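Local atomic coordinates of bifunctional protein FolD (Thermus thermophilus, PDB entry 6V6Y), a protein that probably oxidises 5,10-methylenetetrahydrofolate to the 5,10-methenyl form with NADP+ and then hydrolyses this to 10-formyltetrahydrofolate. Residues A74-I79 with L107-P112; L32-L37 with A45-K50. All blocks are in the same frame, centred on the assembly; numbering follows the deposited sequence.

Overall arrangement
Both contacts lie in the catalytic domain, on the same side of the chain's centre, with centres about 16 Å apart. Contact 2 comes first along the chain and is complete before contact 1 begins. They are joined through strand 31-37, which lies between 60-66 and 90-93 in the parallel sheet of this domain. Val34 and Arg36 on one face of this strand meet helix 41-57. On the other face, Leu75 of helix 72-84 packs on Ile35 and Leu37. Helices pack on both faces of this sheet, a layered alpha/beta arrangement, and contact 1 sets helix 103-109 beside helix 72-84. Arg33 and Arg78 share Glu64 OE1 as salt-bridge partner, which probably offsets the closeness of their positive charges.

Contact 1. Residues A74-I79 with L107-P112; sequences ALLERI and LEAIHP
Ala109 O is gripped by the Asn83 side chain and touched by a methyl of Ile79. Asn83 ND2 hydrogen-bonds to this carbonyl oxygen, and Asn83 OD1 takes the N-H of His111. One side-chain amide of helix 72-84 thus binds two backbone groups, Ala109 O and His111 N, where the chain leaves helix 103-109. Helix 72-84 is the connection of a beta-alpha-beta crossover between strands 60-66 and 90-93. No hydrogen bond joins residues 74-79 directly to 107-112. Between the two segments the touching is by methyl groups.

Ile79 points its two branches at different neighbours. CG2 stands anti to the backbone N and faces the end of helix 103-109, where Ile79 CG2 lies 3.7 Å from Ala109 O. With chi1 at -68°, CG1 turns instead to the sheet and packs on Ile35. Leu76 is three residues earlier, almost one turn. Its CB does not aim at the partner, but Leu76 CD2 reaches back to 3.5 Å from Ala109 CB. This is tight for two methyl carbons. Ala109 CB also lies 4.1 Å from Ile79 CG2, so this small methyl is touched by both helix residues.

Next to Ala109, Glu108 OE2 forms a salt bridge with NE of Arg126 of the second subunit. It also bonds to Gln104 of its own chain. Helix 103-109 therefore also touches the dimer partner. Beyond Ala109, Ile79 CG2 continues over the backbone of Ile110, 3.8 Å from Ile110 CA and 4.1 Å from Ile110 CG1.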
# COMPACT_ATOMS: atom_id res chain seq x y z
N ALA A 74 30.00 -1.67 6.09
CA ALA A 74 30.66 -0.87 5.05
C ALA A 74 29.65 -0.35 4.02
O ALA A 74 29.72 0.82 3.62
CB ALA A 74 31.77 -1.68 4.38
N LEU A 75 28.71 -1.20 3.58
CA LEU A 75 27.65 -0.75 2.68
C LEU A 75 26.89 0.44 3.26
O LEU A 75 26.66 1.44 2.57
CB LEU A 75 26.67 -1.88 2.38
CG LEU A 75 26.50 -2.40 0.96
CD1 LEU A 75 25.28 -3.29 0.89
CD2 LEU A 75 26.41 -1.27 -0.08
N LEU A 76 26.48 0.33 4.53
CA LEU A 76 25.73 1.42 5.14
C LEU A 76 26.57 2.68 5.27
O LEU A 76 26.05 3.79 5.11
CB LEU A 76 25.21 0.99 6.52
CG LEU A 76 24.16 -0.12 6.54
CD1 LEU A 76 23.94 -0.64 7.96
CD2 LEU A 76 22.87 0.38 5.93
N GLU A 77 27.86 2.54 5.57
CA GLU A 77 28.74 3.70 5.58
C GLU A 77 28.80 4.35 4.20
O GLU A 77 28.68 5.58 4.07
CB GLU A 77 30.14 3.28 6.05
CG GLU A 77 30.99 4.41 6.60
CD GLU A 77 32.43 3.97 6.88
OE1 GLU A 77 33.36 4.75 6.55
OE2 GLU A 77 32.62 2.86 7.43
N ARG A 78 28.97 3.54 3.15
CA ARG A 78 29.05 4.11 1.81
C ARG A 78 27.78 4.86 1.45
O ARG A 78 27.84 6.00 0.95
CB ARG A 78 29.32 3.02 0.78
CG ARG A 78 29.49 3.58 -0.63
CD ARG A 78 30.46 4.78 -0.65
NE ARG A 78 30.74 5.27 -2.00
CZ ARG A 78 31.39 6.41 -2.25
NH1 ARG A 78 31.82 7.15 -1.24
NH2 ARG A 78 31.62 6.81 -3.50
N ILE A 79 26.62 4.25 1.72
CA ILE A 79 25.34 4.91 1.45
C ILE A 79 25.23 6.23 2.22
O ILE A 79 24.77 7.24 1.68
CB ILE A 79 24.17 3.96 1.78
CG1 ILE A 79 24.14 2.80 0.79
CG2 ILE A 79 22.84 4.73 1.78
CD1 ILE A 79 23.40 1.60 1.29
N LEU A 107 18.09 -0.70 2.19
CA LEU A 107 17.15 0.15 1.47
C LEU A 107 16.67 1.31 2.33
O LEU A 107 16.54 2.44 1.85
CB LEU A 107 15.97 -0.69 0.97
CG LEU A 107 16.35 -1.78 -0.04
CD1 LEU A 107 15.15 -2.62 -0.53
CD2 LEU A 107 17.07 -1.14 -1.21
N GLU A 108 16.38 1.05 3.61
CA GLU A 108 15.94 2.12 4.51
C GLU A 108 17.06 3.11 4.83
O GLU A 108 16.76 4.22 5.29
CB GLU A 108 15.39 1.53 5.81
CG GLU A 108 14.10 0.71 5.61
CD GLU A 108 13.35 0.46 6.92
OE1 GLU A 108 13.82 0.92 7.99
OE2 GLU A 108 12.28 -0.19 6.87
N ALA A 109 18.32 2.75 4.58
CA ALA A 109 19.42 3.69 4.77
C ALA A 109 19.51 4.74 3.67
O ALA A 109 20.05 5.82 3.91
CB ALA A 109 20.76 2.95 4.86
N ILE A 110 18.99 4.45 2.47
CA ILE A 110 19.08 5.41 1.39
C ILE A 110 18.18 6.59 1.70
O ILE A 110 17.04 6.42 2.14
CB ILE A 110 18.67 4.77 0.05
CG1 ILE A 110 19.48 3.50 -0.21
CG2 ILE A 110 18.79 5.79 -1.07
CD1 ILE A 110 18.88 2.62 -1.29
N HIS A 111 18.67 7.81 1.47
CA HIS A 111 17.84 8.97 1.74
C HIS A 111 16.63 8.98 0.79
O HIS A 111 16.80 8.80 -0.43
CB HIS A 111 18.60 10.28 1.60
CG HIS A 111 17.83 11.44 2.13
ND1 HIS A 111 16.95 12.18 1.35
CD2 HIS A 111 17.73 11.95 3.39
CE1 HIS A 111 16.39 13.11 2.10
NE2 HIS A 111 16.84 12.99 3.34
N PRO A 112 15.42 9.21 1.30
CA PRO A 112 14.23 9.09 0.45
C PRO A 112 14.26 10.00 -0.76
O PRO A 112 13.66 9.66 -1.79
CB PRO A 112 13.08 9.46 1.40
CG PRO A 112 13.64 9.28 2.78
CD PRO A 112 15.08 9.60 2.69

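Contact 2. Residues L32-L37 with A45-K50; sequences LRVIRL and AYVRLK
Val47 presents its two methyls to two different side chains of strand 31-37. Its CG1 faces Val34, and its CG2 faces Arg36. The two valines meet at a slant, with Val34 CG1 4.1 Å from Val47 CG1 and also 4.1 Å from Val47 CB. Val34 CG1 is anti to its own backbone N (chi1 180°), which carries this methyl out toward the helix. It is the branch of Val34 that makes the contact.

Arg36 meets Val47 differently. The two side chains cross at about a right angle. Val47 CG2 comes to the edge of the guanidinium, near its plane, and lies 3.8 Å from Arg36 NE. The arginine chain runs out from the strand through CD. The bend at chi3 (64°) then turns the guanidinium aside, so that its NE edge and not the end of the chain meets the valine methyl.

Val34 and Arg36 are two apart on the strand, so both point to the same face of the sheet. Helix 41-57 covers that face here as the helix of a beta-alpha-beta unit, between strands 31-37 and 60-66. Helix 257-276 also packs against this unit. It touches Leu32 through Thr269, Leu49 through Val262 and Lys50 through Leu265.

The guanidinium is held at one end. Arg36 NH1 forms a salt bridge with Glu39 OE2 and a hydrogen bond with Gly38 O, both in the short link to the helix. Beside the strand, the Arg36 side chain also touches Val65 of strand 60-66. Arg36 NE is buried against the valine methyl and has no hydrogen-bond partner in the model.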
# COMPACT_ATOMS: atom_id res chain seq x y z
N LEU A 32 23.72 9.75 -11.04
CA LEU A 32 23.21 8.47 -10.55
C LEU A 32 24.36 7.61 -10.05
O LEU A 32 25.37 7.45 -10.75
CB LEU A 32 22.43 7.74 -11.65
CG LEU A 32 21.99 6.29 -11.44
CD1 LEU A 32 20.86 6.18 -10.40
CD2 LEU A 32 21.55 5.67 -12.77
N ARG A 33 24.22 7.05 -8.85
CA ARG A 33 25.16 6.07 -8.34
C ARG A 33 24.46 4.72 -8.22
O ARG A 33 23.43 4.61 -7.56
CB ARG A 33 25.70 6.46 -6.96
CG ARG A 33 26.69 7.55 -6.98
CD ARG A 33 27.89 7.24 -7.85
NE ARG A 33 28.54 8.50 -8.14
CZ ARG A 33 29.44 9.06 -7.34
NH1 ARG A 33 29.81 8.42 -6.23
NH2 ARG A 33 29.99 10.23 -7.66
N VAL A 34 25.05 3.70 -8.82
CA VAL A 34 24.54 2.35 -8.76
C VAL A 34 25.56 1.49 -8.04
O VAL A 34 26.73 1.43 -8.46
CB VAL A 34 24.23 1.80 -10.16
CG1 VAL A 34 23.70 0.38 -10.05
CG2 VAL A 34 23.24 2.72 -10.85
N ILE A 35 25.13 0.83 -6.97
CA ILE A 35 25.97 -0.02 -6.15
C ILE A 35 25.65 -1.48 -6.46
O ILE A 35 24.47 -1.87 -6.47
CB ILE A 35 25.75 0.26 -4.65
CG1 ILE A 35 26.19 1.68 -4.29
CG2 ILE A 35 26.48 -0.77 -3.81
CD1 ILE A 35 25.81 2.08 -2.86
N ARG A 36 26.69 -2.28 -6.69
CA ARG A 36 26.53 -3.72 -6.89
C ARG A 36 27.55 -4.45 -6.04
O ARG A 36 28.74 -4.08 -6.02
CB ARG A 36 26.68 -4.11 -8.36
CG ARG A 36 27.09 -5.57 -8.55
CD ARG A 36 26.92 -6.07 -9.99
NE ARG A 36 27.78 -5.38 -10.95
CZ ARG A 36 29.03 -5.73 -11.28
NH1 ARG A 36 29.62 -6.77 -10.71
NH2 ARG A 36 29.70 -5.04 -12.19
N LEU A 37 27.10 -5.47 -5.31
CA LEU A 37 27.98 -6.38 -4.58
C LEU A 37 28.07 -7.69 -5.36
O LEU A 37 27.05 -8.21 -5.81
CB LEU A 37 27.46 -6.63 -3.16
CG LEU A 37 27.98 -5.64 -2.10
CD1 LEU A 37 27.40 -4.24 -2.31
CD2 LEU A 37 27.72 -6.12 -0.68
N ALA A 45 24.48 -7.63 -15.91
CA ALA A 45 23.82 -7.17 -17.13
C ALA A 45 22.83 -6.04 -16.87
O ALA A 45 22.78 -5.06 -17.62
CB ALA A 45 23.13 -8.35 -17.81
N TYR A 46 22.04 -6.15 -15.79
CA TYR A 46 21.07 -5.10 -15.46
C TYR A 46 21.76 -3.76 -15.21
O TYR A 46 21.36 -2.73 -15.76
CB TYR A 46 20.26 -5.51 -14.22
CG TYR A 46 19.01 -6.27 -14.55
CD1 TYR A 46 18.29 -5.98 -15.71
CD2 TYR A 46 18.54 -7.29 -13.72
CE1 TYR A 46 17.14 -6.68 -16.03
CE2 TYR A 46 17.39 -8.00 -14.03
CZ TYR A 46 16.69 -7.68 -15.19
OH TYR A 46 15.53 -8.37 -15.53
N VAL A 47 22.79 -3.75 -14.36
CA VAL A 47 23.40 -2.47 -14.02
C VAL A 47 24.10 -1.89 -15.24
O VAL A 47 24.05 -0.67 -15.48
CB VAL A 47 24.34 -2.59 -12.81
CG1 VAL A 47 23.67 -3.37 -11.68
CG2 VAL A 47 25.70 -3.18 -13.18
N ARG A 48 24.72 -2.74 -16.05
CA ARG A 48 25.37 -2.27 -17.27
C ARG A 48 24.37 -1.55 -18.17
O ARG A 48 24.71 -0.56 -18.82
CB ARG A 48 26.03 -3.44 -18.00
CG ARG A 48 26.67 -3.05 -19.31
CD ARG A 48 27.10 -4.28 -20.08
NE ARG A 48 28.17 -5.01 -19.40
CZ ARG A 48 28.57 -6.23 -19.76
NH1 ARG A 48 27.99 -6.85 -20.79
NH2 ARG A 48 29.55 -6.82 -19.08
N LEU A 49 23.13 -2.03 -18.19
CA LEU A 49 22.10 -1.40 -19.02
C LEU A 49 21.58 -0.10 -18.40
O LEU A 49 21.32 0.88 -19.11
CB LEU A 49 20.99 -2.42 -19.24
CG LEU A 49 19.61 -2.06 -19.73
CD1 LEU A 49 19.71 -1.29 -21.04
CD2 LEU A 49 18.83 -3.37 -19.90
N LYS A 50 21.44 -0.06 -17.08
CA LYS A 50 21.07 1.19 -16.42
C LYS A 50 22.15 2.25 -16.61
O LYS A 50 21.85 3.41 -16.92
CB LYS A 50 20.80 0.95 -14.94
CG LYS A 50 19.73 -0.12 -14.69
CD LYS A 50 19.63 -0.53 -13.21
CE LYS A 50 18.50 -1.58 -13.00
NZ LYS A 50 17.89 -1.47 -11.65